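Local coordinates for protein single-stranded-DNA-specific exonuclease RecJ (Thermus thermophilus, PDB 2ZXR) that degrades single-stranded DNA in the 5' to 3' direction as a divalent-metal-dependent, DNA-repair exonuclease, with no detectable activity on single-stranded RNA, at residues W228-V233 with L450-E455; L431-E436 with V630-L635; G466-A471 with L497-E502; E557-P562 with F577-P582. All blocks are in the same frame, centred on the assembly; numbering follows the deposited sequence.

Contact 1 of 4, residues W228-V233 with L450-E455; sequences WNRALV and LEPYGE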
loop_
_atom_site.group_PDB
_atom_site.type_symbol
_atom_site.label_atom_id
_atom_site.label_comp_id
_atom_site.label_asym_id
_atom_site.label_seq_id
_atom_site.Cartn_x
_atom_site.Cartn_y
_atom_site.Cartn_z
ATOM N N TRP A 228 -3.294 7.551 -14.667
ATOM C CA TRP A 228 -2.512 8.751 -14.933
ATOM C C TRP A 228 -1.440 8.996 -13.857
ATOM O O TRP A 228 -0.288 9.320 -14.173
ATOM C CB TRP A 228 -3.430 9.970 -15.012
ATOM C CG TRP A 228 -2.746 11.143 -15.621
ATOM C CD1 TRP A 228 -2.600 11.406 -16.954
ATOM C CD2 TRP A 228 -2.080 12.201 -14.923
ATOM N NE1 TRP A 228 -1.885 12.565 -17.132
ATOM C CE2 TRP A 228 -1.552 13.076 -15.900
ATOM C CE3 TRP A 228 -1.878 12.494 -13.562
ATOM C CZ2 TRP A 228 -0.832 14.228 -15.565
ATOM C CZ3 TRP A 228 -1.167 13.634 -13.225
ATOM C CH2 TRP A 228 -0.647 14.494 -14.227
ATOM N N ASN A 229 -1.804 8.856 -12.591
ATOM C CA ASN A 229 -0.794 9.068 -11.551
ATOM C C ASN A 229 0.362 8.063 -11.715
ATOM O O ASN A 229 1.498 8.436 -11.541
ATOM C CB ASN A 229 -1.392 8.969 -10.134
ATOM C CG ASN A 229 -2.117 10.236 -9.700
ATOM O OD1 ASN A 229 -1.886 11.338 -10.231
ATOM N ND2 ASN A 229 -2.974 10.096 -8.704
ATOM N N ARG A 230 0.089 6.801 -12.057
ATOM C CA ARG A 230 1.184 5.830 -12.262
ATOM C C ARG A 230 2.074 6.264 -13.416
ATOM O O ARG A 230 3.296 6.171 -13.342
ATOM C CB ARG A 230 0.669 4.410 -12.593
ATOM C CG ARG A 230 1.779 3.507 -13.286
ATOM C CD ARG A 230 1.340 2.039 -13.694
ATOM N NE ARG A 230 1.604 1.254 -12.513
ATOM C CZ ARG A 230 2.514 0.307 -12.356
ATOM N NH1 ARG A 230 3.325 -0.116 -13.327
ATOM N NH2 ARG A 230 2.697 -0.124 -11.129
ATOM N N ALA A 231 1.464 6.715 -14.504
ATOM C CA ALA A 231 2.233 7.124 -15.665
ATOM C C ALA A 231 3.081 8.356 -15.359
ATOM O O ALA A 231 4.228 8.452 -15.803
ATOM C CB ALA A 231 1.294 7.423 -16.834
ATOM N N LEU A 232 2.512 9.290 -14.596
ATOM C CA LEU A 232 3.218 10.520 -14.266
ATOM C C LEU A 232 4.430 10.217 -13.411
ATOM O O LEU A 232 5.544 10.717 -13.682
ATOM C CB LEU A 232 2.292 11.504 -13.537
ATOM C CG LEU A 232 3.010 12.793 -13.081
ATOM C CD1 LEU A 232 3.313 13.686 -14.303
ATOM C CD2 LEU A 232 2.164 13.526 -12.111
ATOM N N VAL A 233 4.228 9.382 -12.396
ATOM C CA VAL A 233 5.316 9.016 -11.499
ATOM C C VAL A 233 6.427 8.241 -12.244
ATOM O O VAL A 233 7.601 8.508 -12.052
ATOM C CB VAL A 233 4.748 8.232 -10.267
ATOM C CG1 VAL A 233 5.864 7.550 -9.476
ATOM C CG2 VAL A 233 3.983 9.247 -9.353
ATOM N N LEU A 450 5.321 -4.258 -11.323
ATOM C CA LEU A 450 4.282 -3.631 -10.518
ATOM C C LEU A 450 4.666 -2.239 -10.050
ATOM O O LEU A 450 3.811 -1.436 -9.670
ATOM C CB LEU A 450 3.980 -4.488 -9.288
ATOM C CG LEU A 450 2.898 -5.552 -9.471
ATOM C CD1 LEU A 450 2.847 -6.458 -8.232
ATOM C CD2 LEU A 450 1.557 -4.851 -9.711
ATOM N N GLU A 451 5.959 -1.971 -10.040
ATOM C CA GLU A 451 6.434 -0.681 -9.596
ATOM C C GLU A 451 6.037 0.407 -10.577
ATOM O O GLU A 451 5.868 0.151 -11.774
ATOM C CB GLU A 451 7.929 -0.732 -9.448
ATOM C CG GLU A 451 8.353 -1.794 -8.488
ATOM C CD GLU A 451 9.787 -1.624 -8.093
ATOM O OE1 GLU A 451 10.044 -0.909 -7.095
ATOM O OE2 GLU A 451 10.660 -2.195 -8.792
ATOM N N PRO A 452 5.920 1.652 -10.084
ATOM C CA PRO A 452 6.150 2.057 -8.686
ATOM C C PRO A 452 5.085 1.688 -7.644
ATOM O O PRO A 452 3.881 1.892 -7.866
ATOM C CB PRO A 452 6.315 3.563 -8.801
ATOM C CG PRO A 452 5.299 3.897 -9.881
ATOM C CD PRO A 452 5.528 2.804 -10.916
ATOM N N TYR A 453 5.546 1.133 -6.518
ATOM C CA TYR A 453 4.680 0.786 -5.391
ATOM C C TYR A 453 4.345 2.069 -4.637
ATOM O O TYR A 453 5.170 2.994 -4.542
ATOM C CB TYR A 453 5.379 -0.159 -4.390
ATOM C CG TYR A 453 5.603 -1.561 -4.913
ATOM C CD1 TYR A 453 4.547 -2.286 -5.461
ATOM C CD2 TYR A 453 6.870 -2.144 -4.888
ATOM C CE1 TYR A 453 4.740 -3.546 -5.969
ATOM C CE2 TYR A 453 7.082 -3.418 -5.397
ATOM C CZ TYR A 453 5.999 -4.116 -5.933
ATOM O OH TYR A 453 6.145 -5.402 -6.379
ATOM N N GLY A 454 3.142 2.118 -4.091
ATOM C CA GLY A 454 2.730 3.285 -3.322
ATOM C C GLY A 454 1.304 3.143 -2.843
ATOM O O GLY A 454 0.752 2.038 -2.843
ATOM N N GLU A 455 0.714 4.257 -2.427
ATOM C CA GLU A 455 -0.658 4.263 -1.972
ATOM C C GLU A 455 -1.511 3.420 -2.918
ATOM O O GLU A 455 -2.365 2.644 -2.488
ATOM C CB GLU A 455 -1.191 5.706 -1.920
ATOM C CG GLU A 455 -2.695 5.808 -1.692
ATOM C CD GLU A 455 -3.139 5.200 -0.354
ATOM O OE1 GLU A 455 -2.276 4.935 0.509
ATOM O OE2 GLU A 455 -4.358 5.003 -0.173
HETATM O O HOH W 1 1.948 2.563 -9.669
#
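The guanidinium of R230 reaches from its helix to the loop 450-455 and lies with one face against the ring of P452. CD of this proline sits 4.0 Å above the guanidinium plane, over its centre, and the peptide bond that precedes the proline is cis. The arginine starts with CG anti to its amide nitrogen (chi1 160°), and a bend at chi3 (-88°) then swings the flat head into the mouth of the loop, its edge turned to the carbonyl of L450. The model brings NH2 of R230 implausibly close to L450 O, so the detail there is doubtful; NH1 of R230 lies 3.0 Å from E451 O, oblique to the plane. The hydrogen bonds of NH1 go to the carbonyls of L46 and L449, while K234 brings a second positive charge close by. R230 belongs to helix 227-239, which packs through V233 on I219 of helix 211-220; the side chain of V233 is about 10 Å from those of the manganese ligands D84 and D221. The opposing loop follows helix 440-447 and leads into strand 462-466 of the OB domain, joining that domain to the nuclease core. One helical turn beyond R230, V233 meets the same proline, its CG1 touching P452 CG at 3.7 Å as the two side chains cross at a slant. A water bridges the two segments, donating to P452 O at 2.7 Å and accepting a weak hydrogen bond from R230 NH2 at 3.1 Å.

Contact 2 of 4, residues L431-E436 with V630-L635; sequences LDLLPE and VHRRLL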
loop_
_atom_site.group_PDB
_atom_site.type_symbol
_atom_site.label_atom_id
_atom_site.label_comp_id
_atom_site.label_asym_id
_atom_site.label_seq_id
_atom_site.Cartn_x
_atom_site.Cartn_y
_atom_site.Cartn_z
ATOM N N LEU A 431 -1.041 -12.247 -0.645
ATOM C CA LEU A 431 -1.192 -12.558 -2.057
ATOM C C LEU A 431 -1.297 -14.059 -2.269
ATOM O O LEU A 431 -2.194 -14.536 -2.955
ATOM C CB LEU A 431 0.017 -12.047 -2.852
ATOM C CG LEU A 431 -0.062 -11.600 -4.317
ATOM C CD1 LEU A 431 1.140 -12.194 -5.062
ATOM C CD2 LEU A 431 -1.349 -11.986 -4.960
ATOM N N ASP A 432 -0.397 -14.806 -1.650
ATOM C CA ASP A 432 -0.393 -16.247 -1.846
ATOM C C ASP A 432 0.679 -16.858 -0.964
ATOM O O ASP A 432 1.415 -16.143 -0.286
ATOM C CB ASP A 432 -0.059 -16.524 -3.313
ATOM C CG ASP A 432 -0.069 -17.997 -3.661
ATOM O OD1 ASP A 432 0.598 -18.360 -4.660
ATOM O OD2 ASP A 432 -0.738 -18.788 -2.961
ATOM N N LEU A 433 0.751 -18.188 -0.984
ATOM C CA LEU A 433 1.754 -18.954 -0.245
ATOM C C LEU A 433 3.052 -18.702 -1.015
ATOM O O LEU A 433 3.035 -18.688 -2.232
ATOM C CB LEU A 433 1.420 -20.450 -0.311
ATOM C CG LEU A 433 0.656 -21.229 0.772
ATOM C CD1 LEU A 433 0.515 -20.380 1.998
ATOM C CD2 LEU A 433 -0.706 -21.703 0.256
ATOM N N LEU A 434 4.166 -18.488 -0.327
ATOM C CA LEU A 434 5.439 -18.251 -1.020
ATOM C C LEU A 434 5.821 -19.506 -1.813
ATOM O O LEU A 434 5.625 -20.611 -1.333
ATOM C CB LEU A 434 6.554 -17.957 -0.016
ATOM C CG LEU A 434 7.864 -17.431 -0.613
ATOM C CD1 LEU A 434 7.662 -15.982 -1.025
ATOM C CD2 LEU A 434 8.989 -17.532 0.402
ATOM N N PRO A 435 6.341 -19.344 -3.049
ATOM C CA PRO A 435 6.759 -20.466 -3.908
ATOM C C PRO A 435 8.011 -21.114 -3.343
ATOM O O PRO A 435 8.556 -20.633 -2.359
ATOM C CB PRO A 435 7.041 -19.791 -5.254
ATOM C CG PRO A 435 6.054 -18.673 -5.274
ATOM C CD PRO A 435 6.232 -18.113 -3.849
ATOM N N GLU A 436 8.464 -22.206 -3.958
ATOM C CA GLU A 436 9.683 -22.880 -3.501
ATOM C C GLU A 436 10.862 -21.956 -3.809
ATOM O O GLU A 436 10.794 -21.100 -4.711
ATOM C CB GLU A 436 9.871 -24.232 -4.210
ATOM C CG GLU A 436 8.809 -25.278 -3.872
ATOM C CD GLU A 436 9.014 -25.923 -2.516
ATOM O OE1 GLU A 436 8.051 -26.543 -2.010
ATOM O OE2 GLU A 436 10.134 -25.828 -1.950
ATOM N N VAL A 630 -1.579 -24.323 -7.280
ATOM C CA VAL A 630 -2.813 -24.948 -6.810
ATOM C C VAL A 630 -2.510 -26.119 -5.863
ATOM O O VAL A 630 -3.148 -26.259 -4.812
ATOM C CB VAL A 630 -3.677 -25.412 -8.013
ATOM C CG1 VAL A 630 -4.941 -26.123 -7.512
ATOM C CG2 VAL A 630 -4.048 -24.207 -8.862
ATOM N N HIS A 631 -1.520 -26.931 -6.218
ATOM C CA HIS A 631 -1.107 -28.061 -5.373
ATOM C C HIS A 631 -0.638 -27.617 -3.999
ATOM O O HIS A 631 -1.077 -28.154 -2.980
ATOM C CB HIS A 631 -0.003 -28.873 -6.065
ATOM C CG HIS A 631 -0.505 -29.671 -7.234
ATOM N ND1 HIS A 631 0.316 -30.445 -8.025
ATOM C CD2 HIS A 631 -1.759 -29.834 -7.725
ATOM C CE1 HIS A 631 -0.410 -31.055 -8.949
ATOM N NE2 HIS A 631 -1.671 -30.701 -8.789
ATOM N N ARG A 632 0.254 -26.633 -3.960
ATOM C CA ARG A 632 0.762 -26.122 -2.692
ATOM C C ARG A 632 -0.405 -25.554 -1.861
ATOM O O ARG A 632 -0.441 -25.693 -0.628
ATOM C CB ARG A 632 1.824 -25.049 -2.978
ATOM C CG ARG A 632 2.242 -24.176 -1.811
ATOM C CD ARG A 632 2.550 -22.756 -2.340
ATOM N NE ARG A 632 3.257 -22.861 -3.600
ATOM C CZ ARG A 632 3.305 -21.929 -4.542
ATOM N NH1 ARG A 632 2.692 -20.767 -4.389
ATOM N NH2 ARG A 632 3.926 -22.200 -5.677
ATOM N N ARG A 633 -1.351 -24.895 -2.529
ATOM C CA ARG A 633 -2.532 -24.365 -1.828
ATOM C C ARG A 633 -3.334 -25.516 -1.224
ATOM O O ARG A 633 -3.702 -25.472 -0.054
ATOM C CB ARG A 633 -3.468 -23.614 -2.772
ATOM C CG ARG A 633 -3.365 -22.116 -2.710
ATOM C CD ARG A 633 -3.628 -21.583 -1.324
ATOM N NE ARG A 633 -4.663 -20.567 -1.388
ATOM C CZ ARG A 633 -4.551 -19.413 -2.032
ATOM N NH1 ARG A 633 -3.439 -19.102 -2.679
ATOM N NH2 ARG A 633 -5.565 -18.574 -2.015
ATOM N N LEU A 634 -3.600 -26.541 -2.033
ATOM C CA LEU A 634 -4.375 -27.698 -1.565
ATOM C C LEU A 634 -3.754 -28.314 -0.334
ATOM O O LEU A 634 -4.424 -28.518 0.678
ATOM C CB LEU A 634 -4.487 -28.773 -2.660
ATOM C CG LEU A 634 -5.601 -28.655 -3.696
ATOM C CD1 LEU A 634 -5.480 -29.788 -4.720
ATOM C CD2 LEU A 634 -6.955 -28.724 -2.998
ATOM N N LEU A 635 -2.461 -28.619 -0.428
ATOM C CA LEU A 635 -1.734 -29.204 0.691
ATOM C C LEU A 635 -1.749 -28.303 1.895
ATOM O O LEU A 635 -1.901 -28.783 3.016
ATOM C CB LEU A 635 -0.270 -29.478 0.323
ATOM C CG LEU A 635 0.087 -30.763 -0.418
ATOM C CD1 LEU A 635 -0.346 -31.991 0.407
ATOM C CD2 LEU A 635 -0.599 -30.758 -1.744
HETATM O O HOH W 2 -4.454 -15.872 -3.485
#
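OD2 of D432 takes a salt bridge from NH1 of R633 at 2.7 Å and a weak hydrogen bond from the amide of L433. Its partner oxygen OD1 forms a second, longer salt bridge with NH1 of R632 at 3.2 Å, so one carboxylate, extended with CG anti to its backbone N (chi1 -178°), draws together two successive arginines of the helix. Neither pair is coplanar: the carboxylate is turned 32° from the R632 guanidinium and 44° from that of R633. Such a cluster would probably favour the ionised carboxylate. D432 and L433 end strand 426-433, which pairs with strand 462-466 in the OB-domain sheet, whereas the arginines ride on helix 624-639 of the C-terminal domain; the contact is thus an interdomain seam. L433 packs on both arginine stems, its CB 3.3 Å from CD of R632 and its CD2 3.3 Å from CD of R633. The R632 head then lies over the turn that follows, with P435 CA 3.7 Å above the centre of its guanidinium. On the R633 side, a water accepts from NH2 and donates to L431 O at 2.7 Å.

Contact 3 of 4, residues G466-A471 with L497-E502; sequences GAPEEA and LALPPE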
loop_
_atom_site.group_PDB
_atom_site.type_symbol
_atom_site.label_atom_id
_atom_site.label_comp_id
_atom_site.label_asym_id
_atom_site.label_seq_id
_atom_site.Cartn_x
_atom_site.Cartn_y
_atom_site.Cartn_z
ATOM N N GLY A 466 5.425 -22.632 8.959
ATOM C CA GLY A 466 6.261 -23.737 9.385
ATOM C C GLY A 466 6.929 -23.633 10.735
ATOM O O GLY A 466 6.610 -22.764 11.564
ATOM N N ALA A 467 7.855 -24.557 10.963
ATOM C CA ALA A 467 8.610 -24.579 12.200
ATOM C C ALA A 467 9.904 -23.887 11.823
ATOM O O ALA A 467 10.627 -24.339 10.942
ATOM C CB ALA A 467 8.873 -26.016 12.653
ATOM N N PRO A 468 10.189 -22.755 12.467
ATOM C CA PRO A 468 11.407 -21.996 12.187
ATOM C C PRO A 468 12.638 -22.821 12.500
ATOM O O PRO A 468 12.596 -23.680 13.379
ATOM C CB PRO A 468 11.272 -20.786 13.103
ATOM C CG PRO A 468 10.494 -21.340 14.269
ATOM C CD PRO A 468 9.445 -22.180 13.601
ATOM N N GLU A 469 13.729 -22.561 11.788
ATOM C CA GLU A 469 14.972 -23.293 12.011
ATOM C C GLU A 469 16.169 -22.393 11.814
ATOM O O GLU A 469 16.085 -21.370 11.132
ATOM C CB GLU A 469 15.075 -24.473 11.053
ATOM C CG GLU A 469 14.923 -24.076 9.617
ATOM C CD GLU A 469 13.985 -24.997 8.881
ATOM O OE1 GLU A 469 13.480 -24.615 7.795
ATOM O OE2 GLU A 469 13.753 -26.112 9.394
ATOM N N GLU A 470 17.287 -22.785 12.417
ATOM C CA GLU A 470 18.530 -22.034 12.322
ATOM C C GLU A 470 18.344 -20.602 12.795
ATOM O O GLU A 470 18.955 -19.677 12.257
ATOM C CB GLU A 470 19.045 -22.041 10.882
ATOM C CG GLU A 470 19.198 -23.433 10.302
ATOM C CD GLU A 470 19.999 -23.449 9.019
ATOM O OE1 GLU A 470 20.226 -24.553 8.480
ATOM O OE2 GLU A 470 20.406 -22.362 8.550
ATOM N N ALA A 471 17.502 -20.425 13.809
ATOM C CA ALA A 471 17.245 -19.099 14.351
ATOM C C ALA A 471 18.548 -18.489 14.838
ATOM O O ALA A 471 19.444 -19.207 15.273
ATOM C CB ALA A 471 16.255 -19.190 15.488
ATOM N N LEU A 497 10.844 -12.746 21.726
ATOM C CA LEU A 497 12.011 -13.407 21.151
ATOM C C LEU A 497 11.733 -14.881 21.338
ATOM O O LEU A 497 10.837 -15.255 22.096
ATOM C CB LEU A 497 13.306 -12.974 21.852
ATOM C CG LEU A 497 13.709 -11.508 21.597
ATOM C CD1 LEU A 497 12.673 -10.575 22.202
ATOM C CD2 LEU A 497 15.064 -11.221 22.192
ATOM N N ALA A 498 12.480 -15.731 20.657
ATOM C CA ALA A 498 12.194 -17.157 20.745
ATOM C C ALA A 498 10.831 -17.298 20.044
ATOM O O ALA A 498 9.810 -16.772 20.503
ATOM C CB ALA A 498 12.099 -17.606 22.208
ATOM N N LEU A 499 10.828 -17.989 18.918
ATOM C CA LEU A 499 9.606 -18.172 18.157
ATOM C C LEU A 499 8.813 -19.398 18.601
ATOM O O LEU A 499 9.383 -20.400 19.046
ATOM C CB LEU A 499 9.936 -18.305 16.666
ATOM C CG LEU A 499 10.705 -17.185 15.955
ATOM C CD1 LEU A 499 10.073 -15.842 16.298
ATOM C CD2 LEU A 499 12.162 -17.212 16.359
ATOM N N PRO A 500 7.479 -19.330 18.501
ATOM C CA PRO A 500 6.729 -20.515 18.914
ATOM C C PRO A 500 7.184 -21.702 18.060
ATOM O O PRO A 500 7.910 -21.526 17.074
ATOM C CB PRO A 500 5.269 -20.112 18.679
ATOM C CG PRO A 500 5.343 -18.920 17.751
ATOM C CD PRO A 500 6.585 -18.208 18.180
ATOM N N PRO A 501 6.786 -22.929 18.437
ATOM C CA PRO A 501 7.201 -24.104 17.656
ATOM C C PRO A 501 6.776 -24.037 16.188
ATOM O O PRO A 501 7.427 -24.602 15.304
ATOM C CB PRO A 501 6.570 -25.273 18.424
ATOM C CG PRO A 501 5.404 -24.644 19.138
ATOM C CD PRO A 501 5.934 -23.311 19.577
ATOM N N GLU A 502 5.676 -23.342 15.939
ATOM C CA GLU A 502 5.173 -23.164 14.591
ATOM C C GLU A 502 4.784 -21.709 14.410
ATOM O O GLU A 502 4.140 -21.111 15.286
ATOM C CB GLU A 502 3.947 -24.035 14.346
ATOM C CG GLU A 502 4.201 -25.279 13.515
ATOM C CD GLU A 502 2.910 -25.787 12.895
ATOM O OE1 GLU A 502 2.926 -26.830 12.200
ATOM O OE2 GLU A 502 1.868 -25.122 13.109
#
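P468 packs its ring against residues 499-501 and makes the main apolar touch, its CG lying 3.9 Å from CB of L499. The same ring rests on two carbonyls of the opposing loop: CG approaches P500 O at 3.8 Å, and CD approaches P501 O at 3.6 Å. The CB of L499 points toward segment 466-471. P468 also touches F482, and L499 touches L480, both of strand 479-484; the contact thus joins the loop after strand 462-466 to the loop before strand 503-514, both packing on that one strand of the OB domain. Here strands 462-466 and 503-514 run antiparallel, bonded through the backbones of G466 and V503. Just past this pairing the two chains stay close through CA-H...O contacts: CA of E502 lies 3.4 Å from G466 O, and CA of A467 lies 3.3 Å from P501 O, each with an angle of 137° at the hydrogen. E502 buries part of its stem in this way, CG coming to 4.0 Å from G466 O before the chain runs on extended. At the backbone angles of G466 (phi 150°) a CB would be jammed against the carbonyl O of the preceding residue. Beyond P468 the chain turns a corner at E470 and enters strand 471-473, the outermost strand on that side of the sheet.

Contact 4 of 4, residues E557-P562 with F577-P582; sequences EGVYVP and FRLLPP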
loop_
_atom_site.group_PDB
_atom_site.type_symbol
_atom_site.label_atom_id
_atom_site.label_comp_id
_atom_site.label_asym_id
_atom_site.label_seq_id
_atom_site.Cartn_x
_atom_site.Cartn_y
_atom_site.Cartn_z
ATOM N N GLU A 557 -18.227 -46.521 7.028
ATOM C CA GLU A 557 -18.775 -45.281 6.492
ATOM C C GLU A 557 -18.713 -45.305 4.957
ATOM O O GLU A 557 -17.727 -45.749 4.373
ATOM C CB GLU A 557 -17.991 -44.074 7.036
ATOM C CG GLU A 557 -18.612 -42.711 6.696
ATOM C CD GLU A 557 -18.052 -41.554 7.540
ATOM O OE1 GLU A 557 -17.667 -41.780 8.716
ATOM O OE2 GLU A 557 -18.020 -40.411 7.036
ATOM N N GLY A 558 -19.787 -44.875 4.306
ATOM C CA GLY A 558 -19.771 -44.833 2.858
ATOM C C GLY A 558 -18.587 -43.962 2.454
ATOM O O GLY A 558 -18.463 -42.834 2.941
ATOM N N VAL A 559 -17.719 -44.491 1.591
ATOM C CA VAL A 559 -16.523 -43.778 1.165
ATOM C C VAL A 559 -16.124 -43.876 -0.300
ATOM O O VAL A 559 -16.380 -44.880 -0.981
ATOM C CB VAL A 559 -15.297 -44.219 1.976
ATOM C CG1 VAL A 559 -15.553 -43.981 3.436
ATOM C CG2 VAL A 559 -14.998 -45.688 1.729
ATOM N N TYR A 560 -15.453 -42.821 -0.754
ATOM C CA TYR A 560 -14.963 -42.736 -2.110
ATOM C C TYR A 560 -13.443 -42.745 -2.146
ATOM O O TYR A 560 -12.790 -42.004 -1.412
ATOM C CB TYR A 560 -15.503 -41.468 -2.784
ATOM C CG TYR A 560 -14.746 -41.044 -4.032
ATOM C CD1 TYR A 560 -13.929 -39.910 -4.012
ATOM C CD2 TYR A 560 -14.853 -41.766 -5.233
ATOM C CE1 TYR A 560 -13.235 -39.489 -5.152
ATOM C CE2 TYR A 560 -14.157 -41.361 -6.387
ATOM C CZ TYR A 560 -13.350 -40.216 -6.334
ATOM O OH TYR A 560 -12.655 -39.784 -7.440
ATOM N N VAL A 561 -12.892 -43.620 -2.979
ATOM C CA VAL A 561 -11.450 -43.726 -3.186
ATOM C C VAL A 561 -11.318 -43.597 -4.707
ATOM O O VAL A 561 -11.868 -44.414 -5.460
ATOM C CB VAL A 561 -10.877 -45.110 -2.770
ATOM C CG1 VAL A 561 -9.374 -45.157 -3.044
ATOM C CG2 VAL A 561 -11.140 -45.373 -1.301
ATOM N N PRO A 562 -10.605 -42.568 -5.183
ATOM C CA PRO A 562 -10.442 -42.379 -6.635
ATOM C C PRO A 562 -9.795 -43.534 -7.405
ATOM O O PRO A 562 -8.935 -44.244 -6.878
ATOM C CB PRO A 562 -9.626 -41.085 -6.732
ATOM C CG PRO A 562 -8.871 -41.054 -5.458
ATOM C CD PRO A 562 -9.879 -41.534 -4.431
ATOM N N PHE A 577 -14.168 -51.786 2.554
ATOM C CA PHE A 577 -14.748 -50.443 2.660
ATOM C C PHE A 577 -16.050 -50.401 1.882
ATOM O O PHE A 577 -16.210 -51.108 0.884
ATOM C CB PHE A 577 -13.819 -49.362 2.077
ATOM C CG PHE A 577 -12.588 -49.087 2.894
ATOM C CD1 PHE A 577 -11.787 -47.986 2.599
ATOM C CD2 PHE A 577 -12.234 -49.909 3.962
ATOM C CE1 PHE A 577 -10.656 -47.700 3.351
ATOM C CE2 PHE A 577 -11.106 -49.638 4.723
ATOM C CZ PHE A 577 -10.312 -48.529 4.419
ATOM N N ARG A 578 -16.978 -49.572 2.344
ATOM C CA ARG A 578 -18.246 -49.400 1.659
ATOM C C ARG A 578 -17.990 -48.330 0.567
ATOM O O ARG A 578 -18.305 -47.146 0.736
ATOM C CB ARG A 578 -19.333 -48.942 2.652
ATOM C CG ARG A 578 -20.720 -48.776 2.036
ATOM C CD ARG A 578 -21.772 -48.185 3.009
ATOM N NE ARG A 578 -22.922 -47.700 2.257
ATOM C CZ ARG A 578 -23.662 -46.639 2.570
ATOM N NH1 ARG A 578 -24.681 -46.303 1.784
ATOM N NH2 ARG A 578 -23.400 -45.908 3.653
ATOM N N LEU A 579 -17.392 -48.772 -0.540
ATOM C CA LEU A 579 -17.064 -47.906 -1.680
ATOM C C LEU A 579 -18.262 -47.319 -2.398
ATOM O O LEU A 579 -19.215 -48.030 -2.723
ATOM C CB LEU A 579 -16.221 -48.652 -2.699
ATOM C CG LEU A 579 -14.750 -48.834 -2.340
ATOM C CD1 LEU A 579 -14.132 -47.458 -2.102
ATOM C CD2 LEU A 579 -14.617 -49.719 -1.096
ATOM N N LEU A 580 -18.187 -46.015 -2.655
ATOM C CA LEU A 580 -19.245 -45.279 -3.330
ATOM C C LEU A 580 -18.667 -44.220 -4.267
ATOM O O LEU A 580 -17.489 -43.861 -4.178
ATOM C CB LEU A 580 -20.138 -44.578 -2.290
ATOM C CG LEU A 580 -21.032 -45.367 -1.324
ATOM C CD1 LEU A 580 -21.541 -44.412 -0.255
ATOM C CD2 LEU A 580 -22.232 -46.006 -2.074
ATOM N N PRO A 581 -19.488 -43.721 -5.200
ATOM C CA PRO A 581 -19.031 -42.686 -6.131
ATOM C C PRO A 581 -19.067 -41.380 -5.322
ATOM O O PRO A 581 -19.938 -41.197 -4.457
ATOM C CB PRO A 581 -20.083 -42.733 -7.232
ATOM C CG PRO A 581 -21.327 -43.060 -6.469
ATOM C CD PRO A 581 -20.866 -44.147 -5.522
ATOM N N PRO A 582 -18.138 -40.457 -5.604
ATOM C CA PRO A 582 -18.028 -39.166 -4.908
ATOM C C PRO A 582 -19.316 -38.371 -4.678
ATOM O O PRO A 582 -19.501 -37.769 -3.617
ATOM C CB PRO A 582 -17.010 -38.406 -5.755
ATOM C CG PRO A 582 -17.245 -38.972 -7.158
ATOM C CD PRO A 582 -17.353 -40.451 -6.856
HETATM O O HOH W 3 -16.228 -48.047 4.610
HETATM O O HOH W 4 -15.398 -45.073 -4.379
#
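The ring of Y560 has P582 over one face and, toward the rim of the other, the N of P562. P582 makes a CH-pi contact, its CB 3.8 Å from the ring centroid and only 7° off the normal, with P582 CD closing to 3.3 Å from Y560 CD2. L580 O lies in the ring plane at the edge, 3.5 Å from CD2 of Y560, and W588 adds an edge-to-face partner from the next strand. A torsion of 162° about chi1, with CG trans to the amide nitrogen, carries the ring across to P582. On the other flank, R578 lays its guanidinium beneath CD1 of L580, and that methyl in turn reaches G558 CA at 3.6 Å. These groups flank the pairing of strands 558-560 and 578-579, the two strands of a beta-alpha-beta unit joined through helix 566-573; strand 578-579 is the edge of a five-stranded parallel sheet in the C-terminal domain. V559 sits in the register of a parallel bridge with L579: its amide donates to R578 O at 2.9 Å, while V559 O accepts from L580 N at 2.7 Å. On the sheet face that carries V559 and L579, CG2 of V559 meets CB of F577 at 3.9 Å. Farther along, V561 CG2 touches L579 CD1 at 3.7 Å, beside A572 of the connecting helix.

From the N terminus, the first segment met is 228-233, on helix 227-239; contact 1 closes a long loop when the chain reaches 450-455. Before that, 431-436 has already opened contact 2, which ends only at 630-635, so contacts 1 and 2 cross. Their nearest atoms are about 7 Å apart and their centres 28 Å, without touching. Contacts 3 and 4 follow in series, both nested inside the loop of contact 2: the first joins two loops of the OB domain, the second pairs strands of the C-terminal domain. Contact 1 therefore ties the nuclease core to the OB domain, and contact 2 ties that domain to the C-terminal one.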